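Local coordinates for protein O-methyltransferase family 3 (Niastella koreensis, PDB 7CVW) that transfers a methyl group from S-adenosyl-L-methionine to either hydroxyl of catechol-like compounds, with magnesium as its preferred metal cofactor, at residues Lys59-Leu64 with Ile73-Ala78. Sequence-based numbering, arbitrary orientation.
Sequences KNILEL and IWMARA
M75, on helix 70-76, drops its side chain onto strand 60-64 and touches I61 and E63, alternate residues facing the helix. I61 meets the root of M75: its CD1 sits 4.3 Å from M75 CB and 4.0 Å from M75 O. With CG1 beside its own backbone N (chi1 -64°) and an extended chi2, I61 puts that terminal methyl against the helix backbone. Two residues farther along the strand, E63 receives the other end of M75: the bend at chi3 (-71°) turns the thioether methyl toward its carboxylate, and CE of M75 comes to 3.3 Å from E63 OE2. A thioether methyl is no conventional donor, so the approach is a van der Waals one. The buried carboxylate is satisfied elsewhere: OE2 bonds S71 OG, and OE1 bonds the hydroxyls of T72 and T87. Held this way, E63 also borders the S-adenosyl-L-homocysteine pocket, and S71 itself binds the methyl donor. The packing closes the first half of a beta-alpha-beta unit of the Rossmann-like methyltransferase fold, completed by strand 84-89, which pairs with I61. On the other flank, M75 leans on M135 and F137 of strand 133-138, and L49 of helix 43-55 packs against M75 as well.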
loop_
_atom_site.group_PDB
_atom_site.type_symbol
_atom_site.label_atom_id
_atom_site.label_comp_id
_atom_site.label_asym_id
_atom_site.label_seq_id
_atom_site.Cartn_x
_atom_site.Cartn_y
_atom_site.Cartn_z
ATOM N N LYS A 59 6.134 7.799 15.132
ATOM C CA LYS A 59 6.140 8.068 16.589
ATOM C C LYS A 59 4.885 8.862 16.982
ATOM O O LYS A 59 4.504 8.826 18.166
ATOM C CB LYS A 59 7.413 8.831 16.965
ATOM C CG LYS A 59 7.465 9.273 18.421
ATOM C CD LYS A 59 8.653 10.136 18.810
ATOM C CE LYS A 59 8.548 10.580 20.253
ATOM N NZ LYS A 59 9.645 11.504 20.592
ATOM N N ASN A 60 4.287 9.594 16.040
ATOM C CA ASN A 60 3.124 10.479 16.278
ATOM C C ASN A 60 2.115 10.243 15.160
ATOM O O ASN A 60 2.422 10.513 13.997
ATOM C CB ASN A 60 3.547 11.940 16.389
ATOM C CG ASN A 60 4.269 12.202 17.695
ATOM O OD1 ASN A 60 3.672 12.111 18.767
ATOM N ND2 ASN A 60 5.564 12.471 17.625
ATOM N N ILE A 61 0.946 9.740 15.518
ATOM C CA ILE A 61 -0.100 9.391 14.523
ATOM C C ILE A 61 -1.365 10.165 14.866
ATOM O O ILE A 61 -1.676 10.317 16.081
ATOM C CB ILE A 61 -0.341 7.874 14.455
ATOM C CG1 ILE A 61 0.910 7.125 13.972
ATOM C CG2 ILE A 61 -1.533 7.578 13.556
ATOM C CD1 ILE A 61 0.769 5.649 14.081
ATOM N N LEU A 62 -2.045 10.675 13.840
ATOM C CA LEU A 62 -3.362 11.342 13.990
ATOM C C LEU A 62 -4.387 10.525 13.239
ATOM O O LEU A 62 -4.150 10.211 12.070
ATOM C CB LEU A 62 -3.309 12.765 13.426
ATOM C CG LEU A 62 -4.615 13.557 13.393
ATOM C CD1 LEU A 62 -5.199 13.784 14.779
ATOM C CD2 LEU A 62 -4.364 14.891 12.743
ATOM N N GLU A 63 -5.524 10.255 13.871
ATOM C CA GLU A 63 -6.649 9.557 13.210
ATOM C C GLU A 63 -7.915 10.395 13.340
ATOM O O GLU A 63 -8.179 10.949 14.424
ATOM C CB GLU A 63 -6.864 8.194 13.849
ATOM C CG GLU A 63 -8.138 7.500 13.415
ATOM C CD GLU A 63 -8.248 6.112 14.021
ATOM O OE1 GLU A 63 -8.451 6.031 15.270
ATOM O OE2 GLU A 63 -8.106 5.113 13.268
ATOM N N LEU A 64 -8.662 10.518 12.260
ATOM C CA LEU A 64 -10.001 11.161 12.284
ATOM C C LEU A 64 -11.011 10.040 12.124
ATOM O O LEU A 64 -10.982 9.375 11.083
ATOM C CB LEU A 64 -10.143 12.147 11.126
ATOM C CG LEU A 64 -9.471 13.500 11.271
ATOM C CD1 LEU A 64 -8.045 13.406 11.720
ATOM C CD2 LEU A 64 -9.552 14.272 9.961
ATOM N N ILE A 73 -6.249 0.538 17.207
ATOM C CA ILE A 73 -5.408 -0.515 17.844
ATOM C C ILE A 73 -4.340 -1.001 16.858
ATOM O O ILE A 73 -3.183 -1.153 17.254
ATOM C CB ILE A 73 -6.291 -1.666 18.351
ATOM C CG1 ILE A 73 -7.130 -1.181 19.537
ATOM C CG2 ILE A 73 -5.462 -2.890 18.701
ATOM C CD1 ILE A 73 -8.315 -2.054 19.880
ATOM N N TRP A 74 -4.720 -1.330 15.625
ATOM C CA TRP A 74 -3.756 -1.770 14.580
ATOM C C TRP A 74 -2.634 -0.736 14.447
ATOM O O TRP A 74 -1.438 -1.100 14.506
ATOM C CB TRP A 74 -4.482 -1.968 13.259
ATOM C CG TRP A 74 -5.146 -3.299 13.084
ATOM C CD1 TRP A 74 -6.487 -3.559 13.037
ATOM C CD2 TRP A 74 -4.483 -4.550 12.862
ATOM N NE1 TRP A 74 -6.696 -4.883 12.794
ATOM C CE2 TRP A 74 -5.483 -5.519 12.684
ATOM C CE3 TRP A 74 -3.141 -4.931 12.783
ATOM C CZ2 TRP A 74 -5.179 -6.865 12.450
ATOM C CZ3 TRP A 74 -2.842 -6.261 12.576
ATOM C CH2 TRP A 74 -3.849 -7.202 12.368
ATOM N N MET A 75 -2.949 0.539 14.278
ATOM C CA MET A 75 -1.882 1.556 14.071
ATOM C C MET A 75 -1.093 1.805 15.360
ATOM O O MET A 75 0.124 1.927 15.271
ATOM C CB MET A 75 -2.449 2.876 13.546
ATOM C CG MET A 75 -3.000 2.710 12.151
ATOM S SD MET A 75 -3.550 4.292 11.445
ATOM C CE MET A 75 -5.008 4.603 12.428
ATOM N N ALA A 76 -1.736 1.894 16.529
ATOM C CA ALA A 76 -1.018 2.241 17.782
ATOM C C ALA A 76 -0.010 1.142 18.130
ATOM O O ALA A 76 1.051 1.445 18.724
ATOM C CB ALA A 76 -2.009 2.429 18.899
ATOM N N ARG A 77 -0.277 -0.094 17.713
ATOM C CA ARG A 77 0.674 -1.205 17.962
ATOM C C ARG A 77 1.967 -1.046 17.152
ATOM O O ARG A 77 2.930 -1.750 17.500
ATOM C CB ARG A 77 -0.018 -2.537 17.690
ATOM C CG ARG A 77 -0.907 -2.929 18.857
ATOM C CD ARG A 77 -1.760 -4.129 18.577
ATOM N NE ARG A 77 -2.416 -4.571 19.786
ATOM C CZ ARG A 77 -3.333 -5.539 19.847
ATOM N NH1 ARG A 77 -3.708 -6.187 18.762
ATOM N NH2 ARG A 77 -3.834 -5.875 21.026
ATOM N N ALA A 78 2.052 -0.144 16.169
ATOM C CA ALA A 78 3.307 0.120 15.436
ATOM C C ALA A 78 4.179 1.116 16.208
ATOM O O ALA A 78 5.330 1.284 15.810
ATOM C CB ALA A 78 3.013 0.658 14.066
#